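Side-chain contacts in glutathione S-transferase (Xanthomonas axonopodis pv. citri, PDB 6NV6), which binds glutathione and, as a theta-class transferase, probably joins its sulfur to electrophilic compounds: residues K17-A22 against Y29-V34; V54-Q59 against N69-Y74; E138-A143 against I163-F168. All coordinates share one frame; numbering follows the deposited sequence.

Interaction 1. Residues K17-A22 against Y29-V34; sequences KALWCA and YTSIEV
Leu-19 reaches from helix 13-25 onto Tyr-29 and Ser-31 of strand 29-32, joining the helix to the second strand of the beta-alpha-beta unit that opens the thioredoxin-like domain. The chain reverses between the two segments, so the axes of helical segment 17-22 and strand 29-32 run nearly antiparallel (159°) and approach to 10.4 Å. The branch that makes both of the leucine's contacts is CD2. It meets the Tyr-29 ring obliquely, with CD2 lying 3.8 Å from ring atom CE2, and the two side chains cross at about a right angle. Beside this ring contact, the same methyl reaches Ser-31, CD2 lying 4.2 Å from Ser-31 CB. The serine hydroxyl is engaged separately, OG being hydrogen-bonded to Arg-10 NE.

One turn on, Ala-22 offers only its methyl, and this sits over a face of the Tyr-29 ring. The tyrosine reaches the helix with CG placed between its backbone N and carbonyl carbon (chi1 73°). Its hydroxyl also turns to the helix, where OH is hydrogen-bonded to Glu-23 OE2, a second tie that probably limits how the ring can shift under the methyl. Ile-4 and Ile-6 of strand 4-7 carry the apolar layer further, touching Tyr-29 and Leu-19 respectively. The result at Ala-22 is a well-centred CH-pi contact: CB stands 3.9 Å from the Tyr-29 ring centroid, 13° off the ring normal.

Interaction 2. Residues V54-Q59 against N69-Y74; sequences VVPTLQ and NAIVRY
Tyr-74, whose ring meets Leu-58 across the contact, is held at its backbone by a helical hydrogen bond of 2.9 Å from its N to Ala-70 O. Its far end is held too, because the hydroxyl OH is hydrogen-bonded to Asp-60 OD2, just past the end of segment 54-59. The tyrosine therefore spans from helix 68-79 to the end of strand 57-60. No hydrogen bond crosses between the two segments; the side chains meet through carbon atoms.

Leu-58 and Ile-71 form the centre, their side chains passing each other at a slant. Leu-58 extends with CG anti to its backbone N (chi1 -169°), which turns its branches past the isoleucine. Its CB lies in the fork of Ile-71, 3.9 Å from CG1 and 4.0 Å from CG2 of that residue. One bond further out, Leu-58 CG also packs on Ile-71 CG2, while the terminal methyl CD1 goes on to the tyrosine, 4.3 Å from Tyr-74 CE2 and oblique to the ring.

The CG1-CD1 arm of Ile-71, which also touches Leu-58, ends against Pro-56. With CG1 anti to the carbonyl carbon (chi1 -65°), CD1 comes to 4.0 Å from Pro-56 CG and also rests near the proline carbonyl oxygen.

This is the thioredoxin-like arrangement of a helix laid against a central sheet, a buried layer in the N-terminal domain. Leu-58 leans on Ile-4 and Ile-6 of strand 4-7, Ile-71 and Tyr-74 both touch Leu-65 of strand 63-65, and helix 13-25 joins the layer, with Val-15 against Pro-56 and Ala-18 against Ile-71.

Interaction 3. Residues E138-A143 against I163-F168; sequences ELLARA and IPLGSF
Leu-165 is extended toward helix 126-146 by a first torsion that sets CG opposite its backbone N (chi1 -172°), and its second torsion (chi2 60°) spreads the two methyls over Leu-140 and Ala-143. These two residues lie one turn apart on the neighbouring helix, so a single forked side chain bridges them. The contact belongs to the all-helical C-terminal domain of the glutathione transferase fold, where it joins helix 126-146 to helix 163-174.

Each branch has its own partner. Leu-165 CD2 lies 3.8 Å from Ala-143 CB, the alanine's sole side-chain carbon. The other branch meets a methyl like itself: Leu-165 CD1 is 4.2 Å from Leu-140 CD2, a looser touch. All three residues are buried, and no hydrogen bond crosses between the segments. Helix 88-118 adds Phe-105 against Leu-140 and Thr-101 against Leu-165, while Leu-140 also touches Ile-169 and Trp-172 further along helix 163-174.

Within segment 163-168, Ile-163 O accepts from both the backbone and the side chain of Ser-167, which reach it from opposite faces of its carbonyl plane. Ser-167 N is 3.0 Å away from Ile-163 O; Ser-167 OG donates the shorter bond, 2.7 Å to Ile-163 O, tilted 33° from that plane.

Interactions 1 and 2 both tie a helix to the same sheet, from helices that also touch each other: Ala-18 packs on Ile-71, and Lys-17 NZ probably hydrogen-bonds Asn-69 OD1. Interaction 1 lies at an outermost strand and is partly buried, whereas interaction 2 lies deeper, in a mostly aliphatic layer. The tyrosine ring of interaction 1 takes a methyl over its face; that of interaction 2 is met only obliquely. Interaction 3 is buried in the helical domain, on the other side of the chain's centre, and joins helix to helix through aliphatic groups alone. Its segment 163-168 nevertheless meets both others at the domain interface, with Trp-20 against Ile-163 and Asn-69 against Pro-164.

Interaction 1. Residues K17-A22 against Y29-V34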
loop_
_atom_site.group_PDB
_atom_site.type_symbol
_atom_site.label_atom_id
_atom_site.label_comp_id
_atom_site.label_asym_id
_atom_site.label_seq_id
_atom_site.Cartn_x
_atom_site.Cartn_y
_atom_site.Cartn_z
ATOM N N LYS A 17 -1.698 0.729 -4.680
ATOM C CA LYS A 17 -0.584 1.662 -4.539
ATOM C C LYS A 17 -0.537 2.643 -5.695
ATOM O O LYS A 17 -0.324 3.847 -5.500
ATOM C CB LYS A 17 0.738 0.905 -4.500
ATOM C CG LYS A 17 1.020 0.105 -3.265
ATOM C CD LYS A 17 2.452 -0.357 -3.356
ATOM C CE LYS A 17 2.682 -1.678 -2.685
ATOM N NZ LYS A 17 3.932 -2.244 -3.236
ATOM N N ALA A 18 -0.722 2.139 -6.912
ATOM C CA ALA A 18 -0.601 2.989 -8.082
ATOM C C ALA A 18 -1.835 3.862 -8.266
ATOM O O ALA A 18 -1.707 5.054 -8.565
ATOM C CB ALA A 18 -0.355 2.124 -9.318
ATOM N N LEU A 19 -3.035 3.288 -8.079
ATOM C CA LEU A 19 -4.266 4.066 -8.219
ATOM C C LEU A 19 -4.304 5.191 -7.205
ATOM O O LEU A 19 -4.627 6.337 -7.543
ATOM C CB LEU A 19 -5.491 3.170 -8.050
ATOM C CG LEU A 19 -5.482 2.048 -9.082
ATOM C CD1 LEU A 19 -6.521 0.984 -8.796
ATOM C CD2 LEU A 19 -5.634 2.629 -10.480
ATOM N N TRP A 20 -3.939 4.887 -5.963
ATOM C CA TRP A 20 -3.914 5.912 -4.932
ATOM C C TRP A 20 -2.942 7.036 -5.297
ATOM O O TRP A 20 -3.263 8.222 -5.147
ATOM C CB TRP A 20 -3.547 5.260 -3.599
ATOM C CG TRP A 20 -3.468 6.194 -2.445
ATOM C CD1 TRP A 20 -3.958 7.464 -2.374
ATOM C CD2 TRP A 20 -2.852 5.926 -1.184
ATOM N NE1 TRP A 20 -3.682 8.002 -1.150
ATOM C CE2 TRP A 20 -3.012 7.073 -0.393
ATOM C CE3 TRP A 20 -2.186 4.821 -0.644
ATOM C CZ2 TRP A 20 -2.523 7.152 0.924
ATOM C CZ3 TRP A 20 -1.710 4.895 0.662
ATOM C CH2 TRP A 20 -1.873 6.050 1.427
ATOM N N CYS A 21 -1.749 6.682 -5.779
ATOM C CA CYS A 21 -0.777 7.696 -6.176
ATOM C C CYS A 21 -1.282 8.535 -7.347
ATOM O O CYS A 21 -1.206 9.773 -7.322
ATOM C CB CYS A 21 0.551 7.030 -6.519
ATOM S SG CYS A 21 1.876 8.215 -6.595
ATOM N N ALA A 22 -1.787 7.873 -8.389
ATOM C CA ALA A 22 -2.442 8.599 -9.466
ATOM C C ALA A 22 -3.460 9.586 -8.906
ATOM O O ALA A 22 -3.411 10.787 -9.202
ATOM C CB ALA A 22 -3.112 7.615 -10.418
ATOM N N TYR A 29 -6.013 9.741 -15.864
ATOM C CA TYR A 29 -5.487 8.402 -16.076
ATOM C C TYR A 29 -6.633 7.457 -16.407
ATOM O O TYR A 29 -7.779 7.670 -15.998
ATOM C CB TYR A 29 -4.681 7.888 -14.860
ATOM C CG TYR A 29 -5.525 7.519 -13.651
ATOM C CD1 TYR A 29 -5.982 8.498 -12.775
ATOM C CD2 TYR A 29 -5.867 6.195 -13.391
ATOM C CE1 TYR A 29 -6.756 8.177 -11.682
ATOM C CE2 TYR A 29 -6.648 5.866 -12.298
ATOM C CZ TYR A 29 -7.089 6.867 -11.445
ATOM O OH TYR A 29 -7.867 6.566 -10.347
ATOM N N THR A 30 -6.302 6.416 -17.160
ATOM C CA THR A 30 -7.186 5.289 -17.406
ATOM C C THR A 30 -6.773 4.115 -16.531
ATOM O O THR A 30 -5.581 3.804 -16.415
ATOM C CB THR A 30 -7.129 4.871 -18.879
ATOM O OG1 THR A 30 -7.424 6.000 -19.708
ATOM C CG2 THR A 30 -8.092 3.737 -19.167
ATOM N N SER A 31 -7.760 3.456 -15.932
ATOM C CA SER A 31 -7.553 2.203 -15.222
ATOM C C SER A 31 -8.244 1.090 -15.994
ATOM O O SER A 31 -9.468 1.105 -16.135
ATOM C CB SER A 31 -8.108 2.269 -13.801
ATOM O OG SER A 31 -8.287 0.964 -13.282
ATOM N N ILE A 32 -7.471 0.110 -16.459
ATOM C CA ILE A 32 -8.004 -1.018 -17.212
ATOM C C ILE A 32 -7.938 -2.264 -16.342
ATOM O O ILE A 32 -6.881 -2.598 -15.795
ATOM C CB ILE A 32 -7.258 -1.231 -18.540
ATOM C CG1 ILE A 32 -7.395 0.005 -19.437
ATOM C CG2 ILE A 32 -7.791 -2.476 -19.255
ATOM C CD1 ILE A 32 -6.687 -0.127 -20.771
ATOM N N GLU A 33 -9.069 -2.949 -16.222
ATOM C CA GLU A 33 -9.178 -4.216 -15.510
ATOM C C GLU A 33 -9.688 -5.243 -16.507
ATOM O O GLU A 33 -10.833 -5.160 -16.962
ATOM C CB GLU A 33 -10.117 -4.092 -14.319
ATOM C CG GLU A 33 -9.865 -5.098 -13.228
ATOM C CD GLU A 33 -10.792 -4.892 -12.047
ATOM O OE1 GLU A 33 -11.946 -4.479 -12.272
ATOM O OE2 GLU A 33 -10.377 -5.128 -10.893
ATOM N N VAL A 34 -8.845 -6.190 -16.855
ATOM C CA VAL A 34 -9.161 -7.162 -17.893
ATOM C C VAL A 34 -9.818 -8.376 -17.252
ATOM O O VAL A 34 -9.594 -8.689 -16.078
ATOM C CB VAL A 34 -7.884 -7.532 -18.686
ATOM C CG1 VAL A 34 -8.172 -8.572 -19.766
ATOM C CG2 VAL A 34 -7.269 -6.289 -19.307
#

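Interaction 2. Residues V54-Q59 against N69-Y74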
loop_
_atom_site.group_PDB
_atom_site.type_symbol
_atom_site.label_atom_id
_atom_site.label_comp_id
_atom_site.label_asym_id
_atom_site.label_seq_id
_atom_site.Cartn_x
_atom_site.Cartn_y
_atom_site.Cartn_z
ATOM N N VAL A 54 -1.027 -9.919 -8.104
ATOM C CA VAL A 54 -1.163 -9.281 -9.412
ATOM C C VAL A 54 -0.321 -8.012 -9.438
ATOM O O VAL A 54 -0.084 -7.377 -8.404
ATOM C CB VAL A 54 -2.657 -9.029 -9.759
ATOM C CG1 VAL A 54 -2.833 -7.918 -10.819
ATOM C CG2 VAL A 54 -3.292 -10.321 -10.250
ATOM N N VAL A 55 0.155 -7.663 -10.631
ATOM C CA VAL A 55 1.161 -6.637 -10.828
ATOM C C VAL A 55 0.508 -5.490 -11.625
ATOM O O VAL A 55 -0.252 -5.767 -12.551
ATOM C CB VAL A 55 2.402 -7.176 -11.557
ATOM C CG1 VAL A 55 2.210 -7.277 -13.088
ATOM C CG2 VAL A 55 3.654 -6.391 -11.184
ATOM N N PRO A 56 0.696 -4.242 -11.224
ATOM C CA PRO A 56 0.274 -3.131 -12.093
ATOM C C PRO A 56 1.258 -2.921 -13.234
ATOM O O PRO A 56 2.472 -3.068 -13.069
ATOM C CB PRO A 56 0.255 -1.920 -11.149
ATOM C CG PRO A 56 1.152 -2.299 -10.020
ATOM C CD PRO A 56 1.007 -3.786 -9.860
ATOM N N THR A 57 0.724 -2.583 -14.403
ATOM C CA THR A 57 1.530 -2.054 -15.497
ATOM C C THR A 57 1.168 -0.588 -15.677
ATOM O O THR A 57 0.000 -0.259 -15.917
ATOM C CB THR A 57 1.302 -2.815 -16.805
ATOM O OG1 THR A 57 1.445 -4.226 -16.591
ATOM C CG2 THR A 57 2.294 -2.352 -17.857
ATOM N N LEU A 58 2.156 0.287 -15.544
ATOM C CA LEU A 58 1.986 1.700 -15.836
ATOM C C LEU A 58 2.496 1.982 -17.238
ATOM O O LEU A 58 3.529 1.449 -17.647
ATOM C CB LEU A 58 2.731 2.577 -14.833
ATOM C CG LEU A 58 2.473 4.095 -14.816
ATOM C CD1 LEU A 58 3.403 4.853 -15.730
ATOM C CD2 LEU A 58 1.051 4.446 -15.181
ATOM N N GLN A 59 1.756 2.810 -17.974
ATOM C CA GLN A 59 2.215 3.372 -19.236
ATOM C C GLN A 59 1.922 4.863 -19.224
ATOM O O GLN A 59 0.782 5.276 -18.990
ATOM C CB GLN A 59 1.542 2.715 -20.440
ATOM C CG GLN A 59 1.969 3.326 -21.771
ATOM C CD GLN A 59 1.517 2.513 -22.974
ATOM O OE1 GLN A 59 0.997 1.401 -22.832
ATOM N NE2 GLN A 59 1.711 3.071 -24.172
ATOM N N ASN A 69 6.342 0.154 -6.430
ATOM C CA ASN A 69 6.971 1.269 -5.733
ATOM C C ASN A 69 7.724 2.184 -6.692
ATOM O O ASN A 69 7.790 3.395 -6.454
ATOM C CB ASN A 69 7.895 0.748 -4.627
ATOM C CG ASN A 69 7.148 -0.009 -3.539
ATOM O OD1 ASN A 69 5.921 0.062 -3.439
ATOM N ND2 ASN A 69 7.888 -0.749 -2.729
ATOM N N ALA A 70 8.288 1.637 -7.772
ATOM C CA ALA A 70 8.829 2.488 -8.824
ATOM C C ALA A 70 7.728 3.325 -9.468
ATOM O O ALA A 70 7.918 4.521 -9.732
ATOM C CB ALA A 70 9.552 1.638 -9.868
ATOM N N ILE A 71 6.574 2.708 -9.743
ATOM C CA ILE A 71 5.438 3.448 -10.279
ATOM C C ILE A 71 5.069 4.590 -9.342
ATOM O O ILE A 71 4.771 5.708 -9.784
ATOM C CB ILE A 71 4.244 2.503 -10.519
ATOM C CG1 ILE A 71 4.578 1.487 -11.615
ATOM C CG2 ILE A 71 3.001 3.285 -10.910
ATOM C CD1 ILE A 71 3.629 0.319 -11.670
ATOM N N VAL A 72 5.098 4.337 -8.034
ATOM C CA VAL A 72 4.718 5.379 -7.084
ATOM C C VAL A 72 5.732 6.508 -7.131
ATOM O O VAL A 72 5.385 7.674 -7.355
ATOM C CB VAL A 72 4.590 4.801 -5.660
ATOM C CG1 VAL A 72 4.514 5.923 -4.614
ATOM C CG2 VAL A 72 3.380 3.862 -5.554
ATOM N N ARG A 73 7.008 6.165 -6.932
ATOM C CA ARG A 73 8.051 7.180 -6.897
ATOM C C ARG A 73 8.035 8.010 -8.166
ATOM O O ARG A 73 8.199 9.235 -8.124
ATOM C CB ARG A 73 9.419 6.532 -6.677
ATOM C CG ARG A 73 9.663 6.148 -5.221
ATOM C CD ARG A 73 11.119 5.761 -4.985
ATOM N NE ARG A 73 11.406 4.475 -5.614
ATOM C CZ ARG A 73 11.302 3.304 -4.989
ATOM N NH1 ARG A 73 10.935 3.259 -3.713
ATOM N NH2 ARG A 73 11.567 2.174 -5.636
ATOM N N TYR A 74 7.789 7.361 -9.301
ATOM C CA TYR A 74 7.693 8.089 -10.554
ATOM C C TYR A 74 6.514 9.062 -10.537
ATOM O O TYR A 74 6.688 10.273 -10.735
ATOM C CB TYR A 74 7.570 7.116 -11.718
ATOM C CG TYR A 74 7.200 7.843 -12.973
ATOM C CD1 TYR A 74 8.085 8.745 -13.547
ATOM C CD2 TYR A 74 5.949 7.680 -13.553
ATOM C CE1 TYR A 74 7.748 9.438 -14.688
ATOM C CE2 TYR A 74 5.602 8.362 -14.691
ATOM C CZ TYR A 74 6.502 9.238 -15.256
ATOM O OH TYR A 74 6.161 9.926 -16.393
#

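Interaction 3. Residues E138-A143 against I163-F168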
loop_
_atom_site.group_PDB
_atom_site.type_symbol
_atom_site.label_atom_id
_atom_site.label_comp_id
_atom_site.label_asym_id
_atom_site.label_seq_id
_atom_site.Cartn_x
_atom_site.Cartn_y
_atom_site.Cartn_z
ATOM N N GLU A 138 3.693 -8.912 14.470
ATOM C CA GLU A 138 4.902 -8.408 15.112
ATOM C C GLU A 138 5.758 -7.612 14.143
ATOM O O GLU A 138 6.505 -6.727 14.569
ATOM C CB GLU A 138 5.718 -9.543 15.738
ATOM C CG GLU A 138 5.113 -10.128 17.046
ATOM C CD GLU A 138 4.395 -9.088 17.946
ATOM O OE1 GLU A 138 5.085 -8.235 18.545
ATOM O OE2 GLU A 138 3.144 -9.140 18.079
ATOM N N LEU A 139 5.656 -7.894 12.847
ATOM C CA LEU A 139 6.249 -6.996 11.865
ATOM C C LEU A 139 5.581 -5.631 11.919
ATOM O O LEU A 139 6.256 -4.596 12.006
ATOM C CB LEU A 139 6.133 -7.595 10.464
ATOM C CG LEU A 139 7.086 -8.765 10.175
ATOM C CD1 LEU A 139 6.805 -9.406 8.814
ATOM C CD2 LEU A 139 8.532 -8.307 10.294
ATOM N N LEU A 140 4.245 -5.610 11.883
ATOM C CA LEU A 140 3.530 -4.340 11.960
ATOM C C LEU A 140 3.867 -3.567 13.232
ATOM O O LEU A 140 3.856 -2.327 13.227
ATOM C CB LEU A 140 2.028 -4.588 11.862
ATOM C CG LEU A 140 1.621 -4.864 10.417
ATOM C CD1 LEU A 140 0.118 -5.087 10.303
ATOM C CD2 LEU A 140 2.107 -3.714 9.523
ATOM N N ALA A 141 4.171 -4.279 14.327
ATOM C CA ALA A 141 4.588 -3.615 15.557
ATOM C C ALA A 141 5.783 -2.694 15.330
ATOM O O ALA A 141 5.920 -1.671 16.014
ATOM C CB ALA A 141 4.918 -4.663 16.619
ATOM N N ARG A 142 6.641 -3.024 14.361
ATOM C CA ARG A 142 7.760 -2.146 14.041
ATOM C C ARG A 142 7.273 -0.842 13.416
ATOM O O ARG A 142 7.733 0.248 13.784
ATOM C CB ARG A 142 8.742 -2.864 13.114
ATOM C CG ARG A 142 9.589 -3.945 13.791
ATOM C CD ARG A 142 10.227 -4.858 12.750
ATOM N NE ARG A 142 10.599 -6.169 13.284
ATOM C CZ ARG A 142 11.109 -7.161 12.553
ATOM N NH1 ARG A 142 11.318 -7.001 11.254
ATOM N NH2 ARG A 142 11.419 -8.315 13.122
ATOM N N ALA A 143 6.342 -0.929 12.467
ATOM C CA ALA A 143 5.766 0.284 11.907
ATOM C C ALA A 143 4.992 1.060 12.969
ATOM O O ALA A 143 5.049 2.299 13.011
ATOM C CB ALA A 143 4.876 -0.083 10.723
ATOM N N ILE A 163 2.636 5.290 1.145
ATOM C CA ILE A 163 1.689 4.732 0.191
ATOM C C ILE A 163 1.790 3.210 0.090
ATOM O O ILE A 163 0.748 2.546 0.135
ATOM C CB ILE A 163 1.865 5.420 -1.166
ATOM C CG1 ILE A 163 1.295 6.833 -1.098
ATOM C CG2 ILE A 163 1.197 4.623 -2.286
ATOM C CD1 ILE A 163 1.520 7.641 -2.354
ATOM N N PRO A 164 2.978 2.594 -0.030
ATOM C CA PRO A 164 2.999 1.120 -0.149
ATOM C C PRO A 164 2.403 0.401 1.052
ATOM O O PRO A 164 1.482 -0.418 0.879
ATOM C CB PRO A 164 4.487 0.807 -0.333
ATOM C CG PRO A 164 5.050 2.043 -0.919
ATOM C CD PRO A 164 4.311 3.171 -0.288
ATOM N N LEU A 165 2.877 0.687 2.274
ATOM C CA LEU A 165 2.268 0.053 3.447
ATOM C C LEU A 165 0.822 0.508 3.655
ATOM O O LEU A 165 -0.015 -0.281 4.114
ATOM C CB LEU A 165 3.089 0.336 4.700
ATOM C CG LEU A 165 2.641 -0.429 5.945
ATOM C CD1 LEU A 165 2.731 -1.941 5.733
ATOM C CD2 LEU A 165 3.455 -0.010 7.154
ATOM N N GLY A 166 0.511 1.770 3.326
ATOM C CA GLY A 166 -0.852 2.256 3.461
ATOM C C GLY A 166 -1.842 1.485 2.610
ATOM O O GLY A 166 -3.000 1.309 3.004
ATOM N N SER A 167 -1.407 1.003 1.444
ATOM C CA SER A 167 -2.308 0.234 0.595
ATOM C C SER A 167 -2.511 -1.183 1.116
ATOM O O SER A 167 -3.565 -1.782 0.873
ATOM C CB SER A 167 -1.790 0.214 -0.846
ATOM O OG SER A 167 -1.330 1.489 -1.261
ATOM N N PHE A 168 -1.523 -1.736 1.825
ATOM C CA PHE A 168 -1.728 -3.031 2.471
ATOM C C PHE A 168 -2.575 -2.896 3.724
ATOM O O PHE A 168 -3.432 -3.750 3.990
ATOM C CB PHE A 168 -0.390 -3.673 2.840
ATOM C CG PHE A 168 0.315 -4.334 1.691
ATOM C CD1 PHE A 168 0.029 -5.637 1.342
ATOM C CD2 PHE A 168 1.284 -3.653 0.971
ATOM C CE1 PHE A 168 0.692 -6.248 0.287
ATOM C CE2 PHE A 168 1.945 -4.258 -0.085
ATOM C CZ PHE A 168 1.643 -5.565 -0.427
#